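Local coordinates for molybdopterin-guanine dinucleotide biosynthesis protein A (MobA) (Archaeoglobus fulgidus, PDB 3NGW) that probably acts as a GTP-binding nucleotidyltransferase in molybdenum cofactor biosynthesis, attaching a guanine nucleotide to the molybdopterin cofactor, at residues Val44-Asp47 against Glu48-Glu52; Arg187-Glu190 against Ile191-Met195; Lys168-Lys171 against Glu172-Phe176. One frame throughout, in Å; residues are numbered along the deposited sequence.

Contact 1: Val44-Asp47 against Glu48-Glu52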
loop_
_atom_site.group_PDB
_atom_site.type_symbol
_atom_site.label_atom_id
_atom_site.label_comp_id
_atom_site.label_asym_id
_atom_site.label_seq_id
_atom_site.Cartn_x
_atom_site.Cartn_y
_atom_site.Cartn_z
ATOM N N VAL A 44 -4.812 6.878 -1.189
ATOM C CA VAL A 44 -5.869 6.706 -0.204
ATOM C C VAL A 44 -5.518 7.264 1.169
ATOM O O VAL A 44 -4.659 6.734 1.874
ATOM C CB VAL A 44 -6.234 5.221 -0.056
ATOM C CG1 VAL A 44 -7.483 5.077 0.816
ATOM C CG2 VAL A 44 -6.456 4.613 -1.433
ATOM N N CYS A 45 -6.204 8.340 1.533
ATOM C CA CYS A 45 -5.996 9.020 2.807
ATOM C C CYS A 45 -6.878 8.436 3.896
ATOM O O CYS A 45 -7.860 7.751 3.607
ATOM C CB CYS A 45 -6.306 10.508 2.649
ATOM S SG CYS A 45 -5.424 11.274 1.277
ATOM N N ARG A 46 -6.540 8.720 5.149
ATOM C CA ARG A 46 -7.320 8.210 6.277
ATOM C C ARG A 46 -8.693 8.860 6.384
ATOM O O ARG A 46 -9.621 8.262 6.925
ATOM C CB ARG A 46 -6.551 8.408 7.579
ATOM C CG ARG A 46 -6.124 9.821 7.811
ATOM C CD ARG A 46 -5.452 9.969 9.143
ATOM N NE ARG A 46 -4.865 11.293 9.232
ATOM C CZ ARG A 46 -3.614 11.585 8.894
ATOM N NH1 ARG A 46 -2.796 10.634 8.453
ATOM N NH2 ARG A 46 -3.195 12.841 8.965
ATOM N N ASP A 47 -8.819 10.081 5.874
ATOM C CA ASP A 47 -10.092 10.800 5.890
ATOM C C ASP A 47 -10.028 11.957 4.910
ATOM O O ASP A 47 -8.953 12.312 4.431
ATOM C CB ASP A 47 -10.414 11.316 7.295
ATOM C CG ASP A 47 -9.338 12.221 7.844
ATOM O OD1 ASP A 47 -9.324 12.447 9.069
ATOM O OD2 ASP A 47 -8.512 12.712 7.055
ATOM N N GLU A 48 -11.184 12.534 4.609
ATOM C CA GLU A 48 -11.283 13.637 3.662
ATOM C C GLU A 48 -10.439 14.834 4.083
ATOM O O GLU A 48 -9.956 15.598 3.248
ATOM C CB GLU A 48 -12.753 14.033 3.506
ATOM C CG GLU A 48 -13.006 15.197 2.569
ATOM C CD GLU A 48 -14.479 15.344 2.203
ATOM O OE1 GLU A 48 -15.342 15.242 3.103
ATOM O OE2 GLU A 48 -14.778 15.572 1.012
ATOM N N LYS A 49 -10.259 14.988 5.386
ATOM C CA LYS A 49 -9.466 16.077 5.931
ATOM C C LYS A 49 -8.034 15.987 5.388
ATOM O O LYS A 49 -7.480 16.969 4.896
ATOM C CB LYS A 49 -9.486 15.983 7.456
ATOM C CG LYS A 49 -8.773 17.099 8.193
ATOM C CD LYS A 49 -9.195 17.148 9.667
ATOM C CE LYS A 49 -8.876 15.852 10.411
ATOM N NZ LYS A 49 -9.184 15.976 11.863
ATOM N N GLN A 50 -7.444 14.799 5.470
ATOM C CA GLN A 50 -6.095 14.588 4.970
ATOM C C GLN A 50 -6.057 14.779 3.448
ATOM O O GLN A 50 -5.126 15.373 2.910
ATOM C CB GLN A 50 -5.601 13.180 5.338
ATOM C CG GLN A 50 -4.255 12.839 4.708
ATOM C CD GLN A 50 -3.694 11.528 5.174
ATOM O OE1 GLN A 50 -4.416 10.541 5.295
ATOM N NE2 GLN A 50 -2.391 11.500 5.427
ATOM N N ALA A 51 -7.073 14.274 2.758
ATOM C CA ALA A 51 -7.148 14.407 1.307
ATOM C C ALA A 51 -7.147 15.881 0.941
ATOM O O ALA A 51 -6.505 16.286 -0.025
ATOM C CB ALA A 51 -8.414 13.736 0.776
ATOM N N GLU A 52 -7.871 16.691 1.705
ATOM C CA GLU A 52 -7.908 18.119 1.418
ATOM C C GLU A 52 -6.545 18.766 1.644
ATOM O O GLU A 52 -6.106 19.581 0.835
ATOM C CB GLU A 52 -8.960 18.829 2.276
ATOM C CG GLU A 52 -10.386 18.718 1.769
ATOM C CD GLU A 52 -11.353 19.530 2.618
ATOM O OE1 GLU A 52 -11.136 20.757 2.749
ATOM O OE2 GLU A 52 -12.327 18.952 3.155
#

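Contact 2: Arg187-Glu190 against Ile191-Met195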
loop_
_atom_site.group_PDB
_atom_site.type_symbol
_atom_site.label_atom_id
_atom_site.label_comp_id
_atom_site.label_asym_id
_atom_site.label_seq_id
_atom_site.Cartn_x
_atom_site.Cartn_y
_atom_site.Cartn_z
ATOM N N ARG A 187 18.082 3.176 9.245
ATOM C CA ARG A 187 18.436 2.283 8.143
ATOM C C ARG A 187 17.963 2.861 6.813
ATOM O O ARG A 187 18.715 2.888 5.838
ATOM C CB ARG A 187 17.829 0.888 8.339
ATOM C CG ARG A 187 18.789 -0.236 7.946
ATOM C CD ARG A 187 18.204 -1.224 6.937
ATOM N NE ARG A 187 17.154 -2.073 7.500
ATOM C CZ ARG A 187 16.608 -3.109 6.862
ATOM N NH1 ARG A 187 15.651 -3.825 7.443
ATOM N NH2 ARG A 187 17.024 -3.438 5.643
ATOM N N ALA A 188 16.712 3.319 6.783
ATOM C CA ALA A 188 16.130 3.909 5.583
ATOM C C ALA A 188 17.081 4.946 5.008
ATOM O O ALA A 188 17.292 5.001 3.799
ATOM C CB ALA A 188 14.794 4.551 5.906
ATOM N N GLU A 189 17.657 5.761 5.883
ATOM C CA GLU A 189 18.603 6.786 5.466
ATOM C C GLU A 189 19.810 6.171 4.780
ATOM O O GLU A 189 20.211 6.633 3.722
ATOM C CB GLU A 189 19.082 7.604 6.664
ATOM C CG GLU A 189 18.346 8.912 6.881
ATOM C CD GLU A 189 18.458 9.857 5.693
ATOM O OE1 GLU A 189 19.579 10.054 5.175
ATOM O OE2 GLU A 189 17.422 10.418 5.287
ATOM N N GLU A 190 20.388 5.131 5.376
ATOM C CA GLU A 190 21.564 4.486 4.792
ATOM C C GLU A 190 21.247 3.928 3.409
ATOM O O GLU A 190 22.065 4.006 2.497
ATOM C CB GLU A 190 22.059 3.342 5.687
ATOM C CG GLU A 190 22.084 3.646 7.183
ATOM C CD GLU A 190 22.602 2.470 8.026
ATOM O OE1 GLU A 190 22.295 1.298 7.693
ATOM O OE2 GLU A 190 23.303 2.726 9.037
ATOM N N ILE A 191 20.056 3.362 3.266
ATOM C CA ILE A 191 19.624 2.782 2.002
ATOM C C ILE A 191 19.475 3.843 0.914
ATOM O O ILE A 191 20.042 3.699 -0.170
ATOM C CB ILE A 191 18.283 2.022 2.173
ATOM C CG1 ILE A 191 18.496 0.814 3.089
ATOM C CG2 ILE A 191 17.746 1.575 0.825
ATOM C CD1 ILE A 191 17.230 0.071 3.431
ATOM N N CYS A 192 18.718 4.903 1.191
ATOM C CA CYS A 192 18.529 5.956 0.198
ATOM C C CYS A 192 19.840 6.686 -0.075
ATOM O O CYS A 192 19.966 7.374 -1.084
ATOM C CB CYS A 192 17.455 6.958 0.646
ATOM S SG CYS A 192 17.931 8.072 2.006
ATOM N N SER A 193 20.814 6.534 0.821
ATOM C CA SER A 193 22.113 7.181 0.647
ATOM C C SER A 193 22.958 6.432 -0.372
ATOM O O SER A 193 23.551 7.037 -1.267
ATOM C CB SER A 193 22.870 7.248 1.973
ATOM O OG SER A 193 22.313 8.230 2.829
ATOM N N LYS A 194 23.016 5.114 -0.230
ATOM C CA LYS A 194 23.793 4.294 -1.148
ATOM C C LYS A 194 23.173 4.283 -2.546
ATOM O O LYS A 194 23.847 3.963 -3.522
ATOM C CB LYS A 194 23.919 2.863 -0.607
ATOM C CG LYS A 194 24.692 1.912 -1.518
ATOM C CD LYS A 194 25.172 0.677 -0.766
ATOM C CE LYS A 194 26.209 1.051 0.293
ATOM N NZ LYS A 194 26.732 -0.135 1.035
HETATM N N MSE A 195 21.897 4.645 -2.647
HETATM C CA MSE A 195 21.237 4.675 -3.949
HETATM C C MSE A 195 21.771 5.830 -4.791
HETATM O O MSE A 195 21.027 6.739 -5.158
HETATM C CB MSE A 195 19.720 4.821 -3.791
HETATM C CG MSE A 195 19.049 3.688 -3.029
HETATM SE SE MSE A 195 17.101 3.739 -3.190
HETATM C CE MSE A 195 16.847 2.090 -4.184
#

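Contact 3: Lys168-Lys171 against Glu172-Phe176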
loop_
_atom_site.group_PDB
_atom_site.type_symbol
_atom_site.label_atom_id
_atom_site.label_comp_id
_atom_site.label_asym_id
_atom_site.label_seq_id
_atom_site.Cartn_x
_atom_site.Cartn_y
_atom_site.Cartn_z
ATOM N N LYS A 168 13.805 -11.825 -8.856
ATOM C CA LYS A 168 14.238 -11.561 -10.223
ATOM C C LYS A 168 13.915 -10.114 -10.598
ATOM O O LYS A 168 14.453 -9.573 -11.566
ATOM C CB LYS A 168 13.550 -12.529 -11.197
ATOM C CG LYS A 168 12.044 -12.641 -10.999
ATOM C CD LYS A 168 11.394 -13.616 -11.976
ATOM C CE LYS A 168 11.490 -13.122 -13.413
ATOM N NZ LYS A 168 10.646 -13.924 -14.354
ATOM N N PHE A 169 13.045 -9.488 -9.813
ATOM C CA PHE A 169 12.647 -8.108 -10.053
ATOM C C PHE A 169 13.243 -7.222 -8.981
ATOM O O PHE A 169 13.411 -6.023 -9.184
ATOM C CB PHE A 169 11.126 -7.987 -10.011
ATOM C CG PHE A 169 10.418 -8.880 -10.984
ATOM C CD1 PHE A 169 10.554 -8.684 -12.358
ATOM C CD2 PHE A 169 9.594 -9.907 -10.530
ATOM C CE1 PHE A 169 9.873 -9.496 -13.267
ATOM C CE2 PHE A 169 8.909 -10.725 -11.427
ATOM C CZ PHE A 169 9.047 -10.520 -12.801
ATOM N N ASP A 170 13.554 -7.824 -7.836
ATOM C CA ASP A 170 14.130 -7.102 -6.710
ATOM C C ASP A 170 15.138 -7.979 -5.973
ATOM O O ASP A 170 14.768 -8.771 -5.107
ATOM C CB ASP A 170 13.020 -6.665 -5.752
ATOM C CG ASP A 170 13.522 -5.751 -4.655
ATOM O OD1 ASP A 170 12.689 -5.266 -3.869
ATOM O OD2 ASP A 170 14.746 -5.517 -4.578
ATOM N N LYS A 171 16.412 -7.828 -6.331
ATOM C CA LYS A 171 17.516 -8.596 -5.745
ATOM C C LYS A 171 17.463 -8.789 -4.233
ATOM O O LYS A 171 17.488 -9.919 -3.746
ATOM C CB LYS A 171 18.857 -7.942 -6.104
ATOM C CG LYS A 171 19.497 -8.421 -7.410
ATOM C CD LYS A 171 20.423 -9.628 -7.193
ATOM C CE LYS A 171 21.656 -9.273 -6.349
ATOM N NZ LYS A 171 22.596 -10.422 -6.180
ATOM N N GLU A 172 17.407 -7.683 -3.498
ATOM C CA GLU A 172 17.384 -7.738 -2.041
ATOM C C GLU A 172 15.984 -7.598 -1.445
ATOM O O GLU A 172 15.831 -7.453 -0.229
ATOM C CB GLU A 172 18.289 -6.643 -1.480
ATOM C CG GLU A 172 19.681 -6.631 -2.090
ATOM C CD GLU A 172 20.414 -5.316 -1.867
ATOM O OE1 GLU A 172 21.567 -5.191 -2.338
ATOM O OE2 GLU A 172 19.841 -4.403 -1.228
ATOM N N LEU A 173 14.966 -7.652 -2.297
ATOM C CA LEU A 173 13.588 -7.525 -1.845
ATOM C C LEU A 173 13.413 -6.267 -0.998
ATOM O O LEU A 173 12.657 -6.257 -0.026
ATOM C CB LEU A 173 13.183 -8.757 -1.035
ATOM C CG LEU A 173 13.323 -10.100 -1.753
ATOM C CD1 LEU A 173 12.872 -11.203 -0.827
ATOM C CD2 LEU A 173 12.492 -10.098 -3.034
ATOM N N ILE A 174 14.120 -5.208 -1.382
ATOM C CA ILE A 174 14.066 -3.934 -0.680
ATOM C C ILE A 174 12.654 -3.346 -0.746
ATOM O O ILE A 174 12.295 -2.484 0.050
ATOM C CB ILE A 174 15.108 -2.940 -1.280
ATOM C CG1 ILE A 174 15.274 -1.732 -0.363
ATOM C CG2 ILE A 174 14.690 -2.520 -2.680
ATOM C CD1 ILE A 174 15.820 -2.088 1.006
ATOM N N SER A 175 11.849 -3.838 -1.683
ATOM C CA SER A 175 10.479 -3.362 -1.841
ATOM C C SER A 175 9.637 -3.600 -0.581
ATOM O O SER A 175 8.638 -2.915 -0.357
ATOM C CB SER A 175 9.808 -4.067 -3.031
ATOM O OG SER A 175 10.455 -3.790 -4.255
ATOM N N PHE A 176 10.060 -4.564 0.234
ATOM C CA PHE A 176 9.346 -4.949 1.455
ATOM C C PHE A 176 9.800 -4.247 2.729
ATOM O O PHE A 176 9.246 -4.466 3.805
ATOM C CB PHE A 176 9.446 -6.467 1.624
ATOM C CG PHE A 176 8.702 -7.229 0.571
ATOM C CD1 PHE A 176 7.328 -7.423 0.682
ATOM C CD2 PHE A 176 9.350 -7.680 -0.572
ATOM C CE1 PHE A 176 6.601 -8.057 -0.333
ATOM C CE2 PHE A 176 8.637 -8.313 -1.592
ATOM C CZ PHE A 176 7.254 -8.499 -1.473
#

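Contact 1: Val44-Asp47 against Glu48-Glu52
Gln50 reaches back from the first turn of a helix to Cys45, Arg46 and Asp47 in the preceding loop, and the parts of its side chain meet different neighbours in turn. CB lies beside the carboxylate of Asp47, 3.4 Å from Asp47 OD2. Gln50 CG packs against Cys45, 3.7 Å from Cys45 CB. With CG anti to the backbone N (chi1 174°) and the chain extended beyond it, the amide is carried away from the helix to Arg46. There Gln50 CD sits over one face of the guanidinium, 3.5 Å above its plane and offset toward the rim; the two planes are 37° apart, so the groups overlap without stacking flat. At the tip, OE1 accepts from Arg46 N at 2.8 Å, almost in line with the C=O bond, while NE2 makes a weak hydrogen bond to Val7 O.

Asp47 is the N-cap: its OD2 accepts from Gln50 N at 2.8 Å, satisfying an amide of the first helical turn. Asp47 O opens the helical bonding pattern by accepting from Ala51 N at 3.2 Å. Arg46 has its principal polar partner in Glu17, a salt bridge through NH2, and its NH1 is hydrogen-bonded to Gly8 O.

The contact is the bend between strand 40-44 and helix 48-55. Val44 is backbone hydrogen-bonded with Val5 and Val7, and Cys45 with Ile63; Cys45 and Ala51 both touch Phe62 of edge strand 62-63, and Arg46, and more weakly Gln50, tie the bend to Val7 and Gly8 just after strand 2-6.

Contact 2: Arg187-Glu190 against Ile191-Met195
The last turns of the C-terminal helix 182-194 join Glu189 to Cys192 and Ser193, where a disulfide pins the helix to Cys24, just after strand 22-23. Cys192 SG is bonded to Cys24 and lies 3.2 Å from Glu189 O. Its first torsion (chi1 72°) sets the sulfur between the backbone N and the carbonyl carbon, close to the preceding turn. Ser193 OG donates to the same Glu189 O at 2.8 Å from above the carbonyl plane, 41° out of it, and Ser193 N adds only a weak bond. The regular pattern is kept around them: Cys192 N donates to Ala188 O at 3.0 Å and Ile191 N to Arg187 O at 2.9 Å.

On another side of the helix, Ile191 CD1 touches the aliphatic part of Arg187, 3.9 Å from Arg187 CD, the two side chains meeting at a slant. The Arg187 side chain is about 6 Å from a bound calcium ion at its nearest.

Glu189 OE2 accepts from Cys24 N, so the covalent link is backed by a polar one to the same residue. The serine hydroxyl supplements the weak amide bond at Glu189 O, and the sulfur-sulfur bond ties this end of the helix to the short hairpin of strands 22-23 and 26-27.

Contact 3: Lys168-Lys171 against Glu172-Phe176
Asp170 turns its carboxylate into the bend made by Leu173, Ile174 and Ser175, and the tight half of the contact is built round that group. OD1 is gripped twice by one residue: Ser175 N donates at 2.7 Å nearly in line with the C-O bond, and Ser175 OG donates, also at 2.7 Å, from above the carboxylate plane, 38° out of it. OD2 receives a weak bond from Ile174 N at 3.3 Å, and Ile174 CG2 lies 3.5 Å from the same oxygen. With CG held anti to the backbone N (chi1 -172°), the carboxylate reaches past the type I beta turn from Asp170 to Leu173 to the amides that follow it, while the turn is closed by Leu173 N donating to Asp170 O at 3.0 Å. Leu173 CD2 lies 3.4 Å from that carbonyl oxygen.

The outer side is looser. Lys171 and Glu172 occupy the two middle positions of the turn, both exposed, and their opposite charges stay apart: Lys171 NZ is 6.6 Å from Glu172 OE1.

Asp170 and Ser175 are buried beside Val100 of helix 98-111, and Ser175 OG is also hydrogen-bonded with Lys97 N. Donors at both carboxylate oxygens would be expected to stabilise the ionised form of Asp170, a charge that two backbone amides, one of them weakly, and a hydroxyl would then help to balance. The chemistry makes this aspartate the clasp joining the beta turn to the short 3-10 segment 174-176.

Along the chain the order is contact 1, contact 3, contact 2. Contact 1 follows strand 40-44 of the mixed central sheet, whereas contact 3 lies in the connection between strand 158-162, at the far edge of that sheet from 62-63, and helix 182-194, which carries contact 2. Contacts 1 and 3 are on opposite sides of the chain's centre, their own centres about 30 Å apart; contacts 1 and 2 are about 29 Å apart between centres and do not touch. Contacts 2 and 3 meet where Ile191 CD1 packs 3.5 Å from Ile174 CD1. The C-terminal helix thus packs against the loop that leads into it, while contact 1 shapes a strand-to-helix bend toward the other end of the sheet.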